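Local coordinates for protein ribulose-bisphosphate carboxylase (Alicyclobacillus acidocaldarius subsp. acidocaldarius, PDB 4NAS) that belongs to the family of the ribulose-bisphosphate carboxylase large chain, pairing an N-terminal domain with a TIM-barrel catalytic domain, at residues L265-V270 with I299-S304; P331-P336 with D355-A360. All blocks are in the same frame, centred on the assembly; numbering follows the deposited sequence.

Contact 1. Residues L265-V270 with I299-S304; sequences LAHPAV and IGIFPS
The imidazole of H267 meets I301 at a slant, its CD2 lying 4.1 Å from I301 CD1. One face of this ring carries P268 CD, displaced toward the rim, while A269 CA sits at the edge in the ring plane. CG, anti to the backbone N (chi1 -173°), lies beside the carbonyl carbon and leans the ring over the following residues, where ND1 accepts the N-H of A269, which approaches from a position tilted out of the ring plane.

Between the strands, I301 carries most of the apolar contact, and its branches part to different partners. CD1 reaches L265 CD1 at 3.6 Å, whereas CG2 runs against the P268 ring, 3.6 Å from CD; the proline ring stands at about a right angle to the isoleucine. The same L265 methyl also rests on I299 CG2 at 3.6 Å, so one leucine branch bridges two isoleucines.

Between the two segments, both backbone bonds use A266. Its N donates to I299 O at 2.9 Å and its O accepts from I301 N at 3.2 Å. The strands splay, from 4.9 Å between the CA atoms of L265 and I299 to 6.2 Å between those of P268 and F302. M104 of the second subunit packs on P268. Neighbouring parallel strands linked through helix 284-295 form a beta-alpha-beta crossover of the TIM barrel, with H267 near a bound calcium ion.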
loop_
_atom_site.group_PDB
_atom_site.type_symbol
_atom_site.label_atom_id
_atom_site.label_comp_id
_atom_site.label_asym_id
_atom_site.label_seq_id
_atom_site.Cartn_x
_atom_site.Cartn_y
_atom_site.Cartn_z
ATOM N N LEU B 265 -4.023 9.423 -15.000
ATOM C CA LEU B 265 -5.351 9.458 -14.411
ATOM C C LEU B 265 -5.310 8.517 -13.196
ATOM O O LEU B 265 -5.354 7.284 -13.329
ATOM C CB LEU B 265 -6.411 9.031 -15.445
ATOM C CG LEU B 265 -7.849 8.711 -14.970
ATOM C CD1 LEU B 265 -8.536 9.971 -14.424
ATOM C CD2 LEU B 265 -8.706 8.072 -16.115
ATOM N N ALA B 266 -5.176 9.111 -12.015
ATOM C CA ALA B 266 -5.092 8.352 -10.767
ATOM C C ALA B 266 -6.421 7.755 -10.287
ATOM O O ALA B 266 -7.377 8.481 -9.939
ATOM C CB ALA B 266 -4.495 9.186 -9.701
ATOM N N HIS B 267 -6.484 6.427 -10.224
ATOM C CA HIS B 267 -7.719 5.778 -9.760
ATOM C C HIS B 267 -7.548 5.374 -8.287
ATOM O O HIS B 267 -6.491 4.912 -7.907
ATOM C CB HIS B 267 -8.096 4.555 -10.637
ATOM C CG HIS B 267 -9.437 3.971 -10.299
ATOM N ND1 HIS B 267 -9.637 3.144 -9.210
ATOM C CD2 HIS B 267 -10.666 4.163 -10.848
ATOM C CE1 HIS B 267 -10.919 2.830 -9.120
ATOM N NE2 HIS B 267 -11.569 3.445 -10.096
ATOM N N PRO B 268 -8.592 5.538 -7.452
ATOM C CA PRO B 268 -8.393 5.271 -6.017
ATOM C C PRO B 268 -8.514 3.824 -5.556
ATOM O O PRO B 268 -8.602 3.633 -4.345
ATOM C CB PRO B 268 -9.528 6.069 -5.356
ATOM C CG PRO B 268 -10.582 6.086 -6.363
ATOM C CD PRO B 268 -9.871 6.219 -7.699
ATOM N N ALA B 269 -8.587 2.850 -6.465
ATOM C CA ALA B 269 -8.724 1.450 -6.080
ATOM C C ALA B 269 -7.803 1.089 -4.926
ATOM O O ALA B 269 -6.628 1.465 -4.934
ATOM C CB ALA B 269 -8.449 0.538 -7.273
ATOM N N VAL B 270 -8.366 0.406 -3.925
ATOM C CA VAL B 270 -7.651 -0.091 -2.730
ATOM C C VAL B 270 -7.504 0.943 -1.600
ATOM O O VAL B 270 -7.288 0.581 -0.448
ATOM C CB VAL B 270 -6.273 -0.763 -3.075
ATOM C CG1 VAL B 270 -5.656 -1.407 -1.819
ATOM C CG2 VAL B 270 -6.451 -1.842 -4.159
ATOM N N ILE B 299 -4.977 14.029 -13.046
ATOM C CA ILE B 299 -6.397 13.984 -12.749
ATOM C C ILE B 299 -6.566 13.025 -11.601
ATOM O O ILE B 299 -6.018 11.906 -11.618
ATOM C CB ILE B 299 -7.227 13.468 -13.951
ATOM C CG1 ILE B 299 -6.983 14.344 -15.187
ATOM C CG2 ILE B 299 -8.721 13.483 -13.606
ATOM C CD1 ILE B 299 -7.499 13.731 -16.465
ATOM N N GLY B 300 -7.335 13.435 -10.600
ATOM C CA GLY B 300 -7.505 12.591 -9.433
ATOM C C GLY B 300 -8.971 12.235 -9.212
ATOM O O GLY B 300 -9.809 13.119 -9.065
ATOM N N ILE B 301 -9.259 10.936 -9.194
ATOM C CA ILE B 301 -10.604 10.407 -8.990
ATOM C C ILE B 301 -10.752 10.081 -7.500
ATOM O O ILE B 301 -9.868 9.469 -6.921
ATOM C CB ILE B 301 -10.779 9.092 -9.796
ATOM C CG1 ILE B 301 -10.613 9.340 -11.302
ATOM C CG2 ILE B 301 -12.100 8.385 -9.422
ATOM C CD1 ILE B 301 -10.562 8.051 -12.139
ATOM N N PHE B 302 -11.847 10.512 -6.884
ATOM C CA PHE B 302 -12.088 10.279 -5.455
ATOM C C PHE B 302 -13.606 10.243 -5.243
ATOM O O PHE B 302 -14.356 10.747 -6.096
ATOM C CB PHE B 302 -11.406 11.380 -4.585
ATOM C CG PHE B 302 -11.805 12.788 -4.956
ATOM C CD1 PHE B 302 -11.121 13.478 -5.945
ATOM C CD2 PHE B 302 -12.892 13.411 -4.336
ATOM C CE1 PHE B 302 -11.503 14.769 -6.302
ATOM C CE2 PHE B 302 -13.287 14.711 -4.692
ATOM C CZ PHE B 302 -12.595 15.389 -5.683
ATOM N N PRO B 303 -14.087 9.596 -4.158
ATOM C CA PRO B 303 -15.541 9.504 -3.942
ATOM C C PRO B 303 -16.172 10.875 -3.735
ATOM O O PRO B 303 -15.615 11.646 -2.942
ATOM C CB PRO B 303 -15.646 8.677 -2.645
ATOM C CG PRO B 303 -14.430 7.869 -2.626
ATOM C CD PRO B 303 -13.345 8.681 -3.267
ATOM N N SER B 304 -17.273 11.182 -4.438
ATOM C CA SER B 304 -17.951 12.482 -4.307
ATOM C C SER B 304 -18.775 12.548 -3.028
ATOM O O SER B 304 -19.019 11.524 -2.390
ATOM C CB SER B 304 -18.909 12.750 -5.471
ATOM O OG SER B 304 -20.112 11.981 -5.321
#

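Contact 2. Residues P331-P336 with D355-A360; sequences PVLPAP and DLVLNA
A335 and V357 form the apolar centre: the methyl CB of A335 lies 3.8 Å from V357 CB, where the CA atoms of the two strands are also close. Around this pair, V357 CG2 faces L333 CB more loosely, and the other end of the L333 side chain bends to the chain leading into the second strand. There L333 CD2 touches the peptide between D355 and L356, 3.6 Å from L356 N. On the P334 and P336 side, L356 CD1 comes to 3.7 Å from P336 CD, with leucine and proline side chains crossing at about a right angle. L356 points away from the first segment at its base; CG anti to the backbone N (chi1 170°) and the turn at chi2 (68°) carry CD1 back to the proline.

Farther out, polar groups take over. V357 N donates to P334 O at 3.0 Å in a nearly straight bond (170°). N359 ND2 reaches A335 O at 3.2 Å. The acceptor lies in the plane of the N359 amide, yet the donor stands well above the A335 carbonyl plane and is not on a lone pair. A water ties the ends of the strands together: it donates to P336 O and V357 O, both at 2.7 Å, and accepts from N359 N. At the other end, D355 OD1 forms a salt bridge with R134.

P334 and P336 have no backbone N-H to give, so their backbones can only accept: P334 O takes V357 N, and P336 O takes the water. One direct backbone bond, one amide side chain and one water therefore bridge the strands, a mixed connection rather than a regular ladder. The in-plane bond from ND2 probably helps to hold the N359 amide in its rotation.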
loop_
_atom_site.group_PDB
_atom_site.type_symbol
_atom_site.label_atom_id
_atom_site.label_comp_id
_atom_site.label_asym_id
_atom_site.label_seq_id
_atom_site.Cartn_x
_atom_site.Cartn_y
_atom_site.Cartn_z
ATOM N N PRO B 331 -1.283 22.175 -10.198
ATOM C CA PRO B 331 -2.552 21.725 -9.606
ATOM C C PRO B 331 -3.169 20.568 -10.388
ATOM O O PRO B 331 -2.886 20.365 -11.574
ATOM C CB PRO B 331 -3.436 22.973 -9.706
ATOM C CG PRO B 331 -2.929 23.658 -10.910
ATOM C CD PRO B 331 -1.443 23.466 -10.903
ATOM N N VAL B 332 -4.014 19.814 -9.710
ATOM C CA VAL B 332 -4.559 18.575 -10.239
ATOM C C VAL B 332 -6.050 18.773 -10.485
ATOM O O VAL B 332 -6.703 19.479 -9.727
ATOM C CB VAL B 332 -4.373 17.430 -9.232
ATOM C CG1 VAL B 332 -4.961 16.111 -9.770
ATOM C CG2 VAL B 332 -2.898 17.284 -8.881
ATOM N N LEU B 333 -6.577 18.153 -11.539
ATOM C CA LEU B 333 -8.011 18.192 -11.821
ATOM C C LEU B 333 -8.738 17.172 -10.962
ATOM O O LEU B 333 -8.398 16.000 -10.981
ATOM C CB LEU B 333 -8.277 17.868 -13.306
ATOM C CG LEU B 333 -8.162 18.965 -14.360
ATOM C CD1 LEU B 333 -8.043 18.331 -15.755
ATOM C CD2 LEU B 333 -9.388 19.878 -14.299
ATOM N N PRO B 334 -9.730 17.615 -10.190
ATOM C CA PRO B 334 -10.550 16.663 -9.432
ATOM C C PRO B 334 -11.623 15.999 -10.293
ATOM O O PRO B 334 -12.310 16.657 -11.116
ATOM C CB PRO B 334 -11.195 17.534 -8.349
ATOM C CG PRO B 334 -11.193 18.913 -8.926
ATOM C CD PRO B 334 -10.008 19.016 -9.833
ATOM N N ALA B 335 -11.760 14.693 -10.115
ATOM C CA ALA B 335 -12.769 13.925 -10.838
ATOM C C ALA B 335 -13.631 13.138 -9.836
ATOM O O ALA B 335 -13.454 11.925 -9.663
ATOM C CB ALA B 335 -12.097 12.993 -11.819
ATOM N N PRO B 336 -14.535 13.841 -9.137
ATOM C CA PRO B 336 -15.304 13.182 -8.081
ATOM C C PRO B 336 -16.292 12.186 -8.683
ATOM O O PRO B 336 -16.901 12.449 -9.731
ATOM C CB PRO B 336 -15.991 14.351 -7.364
ATOM C CG PRO B 336 -16.028 15.458 -8.382
ATOM C CD PRO B 336 -14.831 15.282 -9.240
ATOM N N ASP B 355 -12.784 23.978 -13.421
ATOM C CA ASP B 355 -11.664 23.014 -13.384
ATOM C C ASP B 355 -12.080 21.706 -12.725
ATOM O O ASP B 355 -11.777 21.425 -11.562
ATOM C CB ASP B 355 -10.438 23.594 -12.690
ATOM C CG ASP B 355 -9.713 24.625 -13.548
ATOM O OD1 ASP B 355 -10.036 24.759 -14.750
ATOM O OD2 ASP B 355 -8.818 25.297 -13.010
ATOM N N LEU B 356 -12.785 20.903 -13.499
ATOM C CA LEU B 356 -13.511 19.778 -12.963
ATOM C C LEU B 356 -13.619 18.764 -14.083
ATOM O O LEU B 356 -13.733 19.136 -15.253
ATOM C CB LEU B 356 -14.904 20.248 -12.540
ATOM C CG LEU B 356 -15.967 19.220 -12.158
ATOM C CD1 LEU B 356 -15.578 18.531 -10.855
ATOM C CD2 LEU B 356 -17.339 19.882 -12.051
ATOM N N VAL B 357 -13.552 17.484 -13.741
ATOM C CA VAL B 357 -13.922 16.452 -14.697
ATOM C C VAL B 357 -15.255 15.868 -14.254
ATOM O O VAL B 357 -15.374 15.404 -13.119
ATOM C CB VAL B 357 -12.890 15.332 -14.767
ATOM C CG1 VAL B 357 -13.349 14.255 -15.760
ATOM C CG2 VAL B 357 -11.506 15.896 -15.161
ATOM N N LEU B 358 -16.262 15.923 -15.134
ATOM C CA LEU B 358 -17.526 15.254 -14.874
ATOM C C LEU B 358 -17.301 13.765 -15.122
ATOM O O LEU B 358 -17.197 13.307 -16.258
ATOM C CB LEU B 358 -18.685 15.835 -15.717
ATOM C CG LEU B 358 -19.027 17.298 -15.403
ATOM C CD1 LEU B 358 -19.825 17.947 -16.533
ATOM C CD2 LEU B 358 -19.759 17.434 -14.067
ATOM N N ASN B 359 -17.168 13.037 -14.019
ATOM C CA ASN B 359 -16.790 11.635 -14.020
ATOM C C ASN B 359 -18.063 10.801 -14.068
ATOM O O ASN B 359 -18.576 10.371 -13.039
ATOM C CB ASN B 359 -15.990 11.356 -12.736
ATOM C CG ASN B 359 -15.364 9.982 -12.704
ATOM O OD1 ASN B 359 -15.628 9.152 -13.560
ATOM N ND2 ASN B 359 -14.541 9.727 -11.683
ATOM N N ALA B 360 -18.595 10.603 -15.269
ATOM C CA ALA B 360 -19.864 9.909 -15.405
ATOM C C ALA B 360 -19.697 8.417 -15.714
ATOM O O ALA B 360 -18.822 8.024 -16.477
ATOM C CB ALA B 360 -20.699 10.578 -16.470
HETATM O O HOH W 1 -17.276 14.395 -11.555
#

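How the contacts relate
Contact 1 closes before contact 2 opens along the chain, and their centres lie about 10 Å apart within the catalytic TIM-barrel domain. Strands 264-267, 299-303 and 333-337 are successive neighbours in one parallel sheet, the last two joined by probable hydrogen bonds: G300 O to A335 N at 2.7 Å and G300 N to L333 O at 2.8 Å. F302 also packs on P334, and I301 on N359. Strand 357-359, at 20° to 333-336, continues the wall less regularly, consistent with a TIM barrel; helices 284-295, 313-324 and 345-352 intervene in sequence. Together the contacts make a continuous part of the barrel wall, the side chains of H267 and N359 about 5 Å and 8 Å from a bound calcium ion.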